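Local atomic coordinates of putative glucarate dehydratase (Pseudomonas fluorescens, PDB entry 4IT1), a protein that probably catalyses the magnesium-dependent dehydration of D-glucarate to 5-dehydro-4-deoxy-D-glucarate, as a member of the mandelate racemase/muconate lactonizing enzyme family. Residues P287-M292 and V309-A314; D315-G320 and M341-H346. All coordinates share one frame; numbering follows the deposited sequence.

Both contacts are buried in the barrel domain and follow each other along the chain. Contact 1 pairs two neighbouring parallel strands, 288-290 and 311-314; contact 2 joins the residues directly after strand 311-314 to the loop that leaves strand 338-341, the next strand of the sheet. Backbone hydrogen bonds and mostly aliphatic side chains dominate contact 1, and its polar chemistry reaches the magnesium ion at N291, just past the end of strand 288-290. Contact 2 has no strand pairing: a carboxylate, histidines, a serine and bridging waters do the work. The two meet where N291 packs against the ring of H342 and the hydroxyl of Y318, so both help to line the active-site end of the barrel.

Contact 1: P287-M292 and V309-A314; sequences PLATNM and VQIVLA. With MG (magnesium ion), chain E.
The carbonyl oxygen of L288 is gripped twice from 309-314, by Q310 N at 2.9 Å and, weakly, by I311 N. Q310 answers with its side chain: the bend at chi2 (69°) carries OE1 back to L288 N, which donates to it in the carbonyl plane at 2.8 Å. With an alanine in place of Q310, L288 N would probably lose this acceptor and the flank of the L288 side chain that OE1 touches would be uncovered. Parallel pairing continues with T290 N on I311 O at 3.1 Å and L313 N on T290 O at 3.0 Å. On one face of the sheet A289 CB meets I311 CB at 3.8 Å; on the other, T290 CG2 lies across V309 CG1 at 3.7 Å. T290 OG1 accepts from M292 N in an ST turn and also bonds D269. Beyond the strand, N291 OD1 binds magnesium at 2.2 Å, while ND2 donates to one water on the metal and to another that bridges to L313 O. D243, E268 and three waters complete the site. Since N291 ligates through a neutral amide, the ion's charge is probably offset by the two carboxylates.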
loop_
_atom_site.group_PDB
_atom_site.type_symbol
_atom_site.label_atom_id
_atom_site.label_comp_id
_atom_site.label_asym_id
_atom_site.label_seq_id
_atom_site.Cartn_x
_atom_site.Cartn_y
_atom_site.Cartn_z
ATOM N N PRO A 287 18.530 10.651 15.856
ATOM C CA PRO A 287 17.572 10.301 14.803
ATOM C C PRO A 287 18.229 10.307 13.424
ATOM O O PRO A 287 18.597 11.373 12.902
ATOM C CB PRO A 287 16.498 11.403 14.897
ATOM C CG PRO A 287 16.995 12.400 15.907
ATOM C CD PRO A 287 18.417 12.069 16.247
ATOM N N LEU A 288 18.381 9.116 12.847
ATOM C CA LEU A 288 19.026 8.979 11.544
ATOM C C LEU A 288 18.015 8.788 10.431
ATOM O O LEU A 288 17.099 7.962 10.528
ATOM C CB LEU A 288 20.065 7.862 11.553
ATOM C CG LEU A 288 21.123 7.944 12.658
ATOM C CD1 LEU A 288 22.084 6.772 12.555
ATOM C CD2 LEU A 288 21.877 9.268 12.627
ATOM N N ALA A 289 18.188 9.584 9.383
ATOM C CA ALA A 289 17.361 9.517 8.191
ATOM C C ALA A 289 18.216 8.981 7.051
ATOM O O ALA A 289 19.449 9.063 7.111
ATOM C CB ALA A 289 16.838 10.903 7.838
ATOM N N THR A 290 17.569 8.449 6.015
ATOM C CA THR A 290 18.299 7.938 4.861
ATOM C C THR A 290 17.552 8.094 3.545
ATOM O O THR A 290 16.331 8.023 3.493
ATOM C CB THR A 290 18.655 6.435 5.024
ATOM O OG1 THR A 290 19.612 6.055 4.021
ATOM C CG2 THR A 290 17.424 5.557 4.881
ATOM N N ASN A 291 18.307 8.307 2.478
ATOM C CA ASN A 291 17.847 7.899 1.157
ATOM C C ASN A 291 18.962 7.175 0.385
ATOM O O ASN A 291 19.092 7.294 -0.835
ATOM C CB ASN A 291 17.157 9.043 0.388
ATOM C CG ASN A 291 18.057 10.233 0.112
ATOM O OD1 ASN A 291 19.236 10.271 0.473
ATOM N ND2 ASN A 291 17.487 11.231 -0.551
ATOM N N MET A 292 19.755 6.414 1.136
ATOM C CA MET A 292 20.897 5.673 0.592
ATOM C C MET A 292 20.850 4.209 0.981
ATOM O O MET A 292 21.030 3.343 0.128
ATOM C CB MET A 292 22.222 6.289 1.036
ATOM C CG MET A 292 22.602 7.529 0.234
ATOM S SD MET A 292 24.077 8.362 0.838
ATOM C CE MET A 292 25.375 7.349 0.112
ATOM N N VAL A 309 17.883 2.766 10.550
ATOM C CA VAL A 309 17.381 4.117 10.345
ATOM C C VAL A 309 16.041 4.334 11.037
ATOM O O VAL A 309 15.257 3.399 11.216
ATOM C CB VAL A 309 17.266 4.480 8.843
ATOM C CG1 VAL A 309 18.628 4.415 8.183
ATOM C CG2 VAL A 309 16.270 3.583 8.121
ATOM N N GLN A 310 15.794 5.581 11.419
ATOM C CA GLN A 310 14.576 5.947 12.124
ATOM C C GLN A 310 13.632 6.713 11.209
ATOM O O GLN A 310 12.463 6.881 11.531
ATOM C CB GLN A 310 14.923 6.778 13.355
ATOM C CG GLN A 310 15.673 5.996 14.426
ATOM C CD GLN A 310 17.092 5.628 14.012
ATOM O OE1 GLN A 310 17.891 6.497 13.650
ATOM N NE2 GLN A 310 17.412 4.332 14.062
ATOM N N ILE A 311 14.151 7.163 10.062
ATOM C CA ILE A 311 13.394 7.992 9.129
ATOM C C ILE A 311 13.756 7.639 7.688
ATOM O O ILE A 311 14.931 7.625 7.322
ATOM C CB ILE A 311 13.666 9.507 9.341
ATOM C CG1 ILE A 311 13.245 9.966 10.745
ATOM C CG2 ILE A 311 12.949 10.321 8.275
ATOM C CD1 ILE A 311 14.129 11.051 11.339
ATOM N N VAL A 312 12.740 7.377 6.875
ATOM C CA VAL A 312 12.935 7.103 5.463
ATOM C C VAL A 312 12.497 8.300 4.625
ATOM O O VAL A 312 11.350 8.746 4.715
ATOM C CB VAL A 312 12.165 5.844 5.008
ATOM C CG1 VAL A 312 12.386 5.596 3.521
ATOM C CG2 VAL A 312 12.605 4.629 5.815
ATOM N N LEU A 313 13.422 8.823 3.825
ATOM C CA LEU A 313 13.070 9.827 2.828
ATOM C C LEU A 313 12.679 9.142 1.523
ATOM O O LEU A 313 13.538 8.702 0.760
ATOM C CB LEU A 313 14.217 10.818 2.610
ATOM C CG LEU A 313 14.849 11.447 3.860
ATOM C CD1 LEU A 313 15.904 12.452 3.442
ATOM C CD2 LEU A 313 13.824 12.114 4.774
ATOM N N ALA A 314 11.377 9.030 1.293
ATOM C CA ALA A 314 10.843 8.480 0.052
ATOM C C ALA A 314 11.081 9.420 -1.134
ATOM O O ALA A 314 11.407 10.596 -0.955
ATOM C CB ALA A 314 9.358 8.178 0.207
HETATM MG MG MG E . 20.413 12.112 0.528
HETATM O O HOH W 1 14.876 10.314 -1.396
HETATM O O HOH W 2 19.238 13.337 -0.707
HETATM O O HOH W 3 21.790 10.857 1.621
HETATM O O HOH W 4 21.451 11.570 -1.149
#

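Contact 2: D315-G320 and M341-H346; sequences DHHYWG and MHSNSH
D315 and H342 carry the hydrogen bonding across this contact: H342 ND1 donates to D315 OD2 at 2.7 Å; the oxygen lies in the plane of the ring, but is approached on its anti side and 33° out of the carboxylate plane. The other oxygen, D315 OD1, is held within its own segment: H317 N reaches it at 3.1 Å, the N-cap bond of the short helix 316-319, and H317 ND1 comes to its syn lone pair at 2.8 Å. With CG anti to the backbone N (chi1 -174°), D315 offers one oxygen to the helix and the other to the loop, and three donors fix the rotation of the carboxylate. H317 NE2 is bonded in turn to S350.

Water adds two bridges. One donates to D315 OD2 and to N344 OD1; the other accepts from H316 N and donates to H342 O at 2.7 Å, tying the helix start to the loop backbone.

Packing is close around the rings. S343 OG, which donates to H342 O, sits at the edge of the H317 ring, 3.2 Å from CE1, while H316 CE1 lies over one face of that ring, offset toward its rim.

H342 is one of two predicted proton acceptors, with K215, and D315 appears to be the second-shell residue that orients it. A histidine after the seventh barrel strand bonded to an aspartate after the sixth is the pairing known from mandelate racemase and its relatives, consistent with the active site of this family.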
loop_
_atom_site.group_PDB
_atom_site.type_symbol
_atom_site.label_atom_id
_atom_site.label_comp_id
_atom_site.label_asym_id
_atom_site.label_seq_id
_atom_site.Cartn_x
_atom_site.Cartn_y
_atom_site.Cartn_z
ATOM N N ASP A 315 10.912 8.879 -2.337
ATOM C CA ASP A 315 11.160 9.577 -3.601
ATOM C C ASP A 315 10.439 8.741 -4.638
ATOM O O ASP A 315 10.846 7.610 -4.920
ATOM C CB ASP A 315 12.660 9.630 -3.902
ATOM C CG ASP A 315 13.000 10.464 -5.131
ATOM O OD1 ASP A 315 12.248 10.425 -6.130
ATOM O OD2 ASP A 315 14.049 11.152 -5.096
ATOM N N HIS A 316 9.347 9.280 -5.179
ATOM C CA HIS A 316 8.443 8.478 -5.994
ATOM C C HIS A 316 9.109 8.018 -7.288
ATOM O O HIS A 316 8.656 7.056 -7.917
ATOM C CB HIS A 316 7.153 9.250 -6.298
ATOM C CG HIS A 316 7.329 10.371 -7.277
ATOM N ND1 HIS A 316 7.749 11.630 -6.899
ATOM C CD2 HIS A 316 7.141 10.423 -8.617
ATOM C CE1 HIS A 316 7.806 12.411 -7.964
ATOM N NE2 HIS A 316 7.444 11.701 -9.021
ATOM N N HIS A 317 10.177 8.715 -7.672
ATOM C CA HIS A 317 10.864 8.445 -8.927
ATOM C C HIS A 317 11.481 7.064 -8.945
ATOM O O HIS A 317 11.373 6.349 -9.943
ATOM C CB HIS A 317 11.944 9.481 -9.185
ATOM C CG HIS A 317 11.420 10.872 -9.329
ATOM N ND1 HIS A 317 11.705 11.870 -8.424
ATOM C CD2 HIS A 317 10.634 11.435 -10.278
ATOM C CE1 HIS A 317 11.122 12.989 -8.810
ATOM N NE2 HIS A 317 10.464 12.751 -9.931
ATOM N N TYR A 318 12.121 6.680 -7.846
ATOM C CA TYR A 318 12.793 5.381 -7.826
ATOM C C TYR A 318 12.127 4.327 -6.968
ATOM O O TYR A 318 12.413 3.141 -7.116
ATOM C CB TYR A 318 14.290 5.505 -7.523
ATOM C CG TYR A 318 14.660 6.088 -6.188
ATOM C CD1 TYR A 318 14.601 5.318 -5.022
ATOM C CD2 TYR A 318 15.139 7.386 -6.094
ATOM C CE1 TYR A 318 14.971 5.849 -3.797
ATOM C CE2 TYR A 318 15.517 7.925 -4.870
ATOM C CZ TYR A 318 15.422 7.154 -3.725
ATOM O OH TYR A 318 15.801 7.687 -2.505
ATOM N N TRP A 319 11.220 4.741 -6.090
ATOM C CA TRP A 319 10.490 3.763 -5.287
ATOM C C TRP A 319 9.401 3.048 -6.066
ATOM O O TRP A 319 8.824 2.071 -5.582
ATOM C CB TRP A 319 9.930 4.397 -4.027
ATOM C CG TRP A 319 10.888 4.361 -2.906
ATOM C CD1 TRP A 319 11.814 5.311 -2.587
ATOM C CD2 TRP A 319 11.023 3.319 -1.933
ATOM N NE1 TRP A 319 12.523 4.926 -1.470
ATOM C CE2 TRP A 319 12.045 3.714 -1.041
ATOM C CE3 TRP A 319 10.367 2.102 -1.717
ATOM C CZ2 TRP A 319 12.429 2.931 0.053
ATOM C CZ3 TRP A 319 10.749 1.319 -0.618
ATOM C CH2 TRP A 319 11.780 1.735 0.241
ATOM N N GLY A 320 9.119 3.531 -7.276
ATOM C CA GLY A 320 8.167 2.857 -8.158
ATOM C C GLY A 320 6.856 3.594 -8.386
ATOM O O GLY A 320 5.868 2.987 -8.777
ATOM N N MET A 341 9.229 13.137 1.993
ATOM C CA MET A 341 9.372 12.924 0.563
ATOM C C MET A 341 10.584 13.703 0.056
ATOM O O MET A 341 11.068 14.614 0.731
ATOM C CB MET A 341 8.098 13.369 -0.147
ATOM C CG MET A 341 7.601 12.416 -1.213
ATOM S SD MET A 341 6.849 10.934 -0.528
ATOM C CE MET A 341 5.765 11.620 0.725
ATOM N N HIS A 342 11.082 13.331 -1.121
ATOM C CA HIS A 342 12.303 13.927 -1.664
ATOM C C HIS A 342 12.278 13.892 -3.188
ATOM O O HIS A 342 11.640 13.020 -3.784
ATOM C CB HIS A 342 13.549 13.194 -1.128
ATOM C CG HIS A 342 14.792 13.425 -1.938
ATOM N ND1 HIS A 342 15.000 12.833 -3.166
ATOM C CD2 HIS A 342 15.888 14.184 -1.699
ATOM C CE1 HIS A 342 16.166 13.223 -3.651
ATOM N NE2 HIS A 342 16.724 14.044 -2.781
ATOM N N SER A 343 12.950 14.864 -3.801
ATOM C CA SER A 343 13.231 14.865 -5.246
ATOM C C SER A 343 14.387 15.804 -5.527
ATOM O O SER A 343 14.485 16.882 -4.929
ATOM C CB SER A 343 12.009 15.264 -6.066
ATOM O OG SER A 343 10.979 14.298 -5.927
ATOM N N ASN A 344 15.276 15.377 -6.417
ATOM C CA ASN A 344 16.465 16.154 -6.749
ATOM C C ASN A 344 16.513 16.472 -8.241
ATOM O O ASN A 344 15.903 15.751 -9.039
ATOM C CB ASN A 344 17.732 15.416 -6.297
ATOM C CG ASN A 344 17.977 14.134 -7.075
ATOM O OD1 ASN A 344 17.123 13.246 -7.132
ATOM N ND2 ASN A 344 19.151 14.035 -7.682
ATOM N N SER A 345 17.223 17.549 -8.598
ATOM C CA SER A 345 17.409 17.977 -9.998
ATOM C C SER A 345 16.184 17.699 -10.865
ATOM O O SER A 345 16.219 16.880 -11.788
ATOM C CB SER A 345 18.672 17.353 -10.610
ATOM O OG SER A 345 19.833 18.018 -10.137
ATOM N N HIS A 346 15.098 18.399 -10.546
ATOM C CA HIS A 346 13.791 18.123 -11.127
ATOM C C HIS A 346 13.083 19.418 -11.519
ATOM O O HIS A 346 13.488 20.517 -11.123
ATOM C CB HIS A 346 12.930 17.365 -10.114
ATOM C CG HIS A 346 12.621 18.164 -8.887
ATOM N ND1 HIS A 346 11.428 18.829 -8.716
ATOM C CD2 HIS A 346 13.369 18.443 -7.792
ATOM C CE1 HIS A 346 11.446 19.466 -7.560
ATOM N NE2 HIS A 346 12.612 19.250 -6.980
HETATM O O HOH W 5 15.236 11.294 -7.764
HETATM O O HOH W 6 9.173 12.241 -4.681
#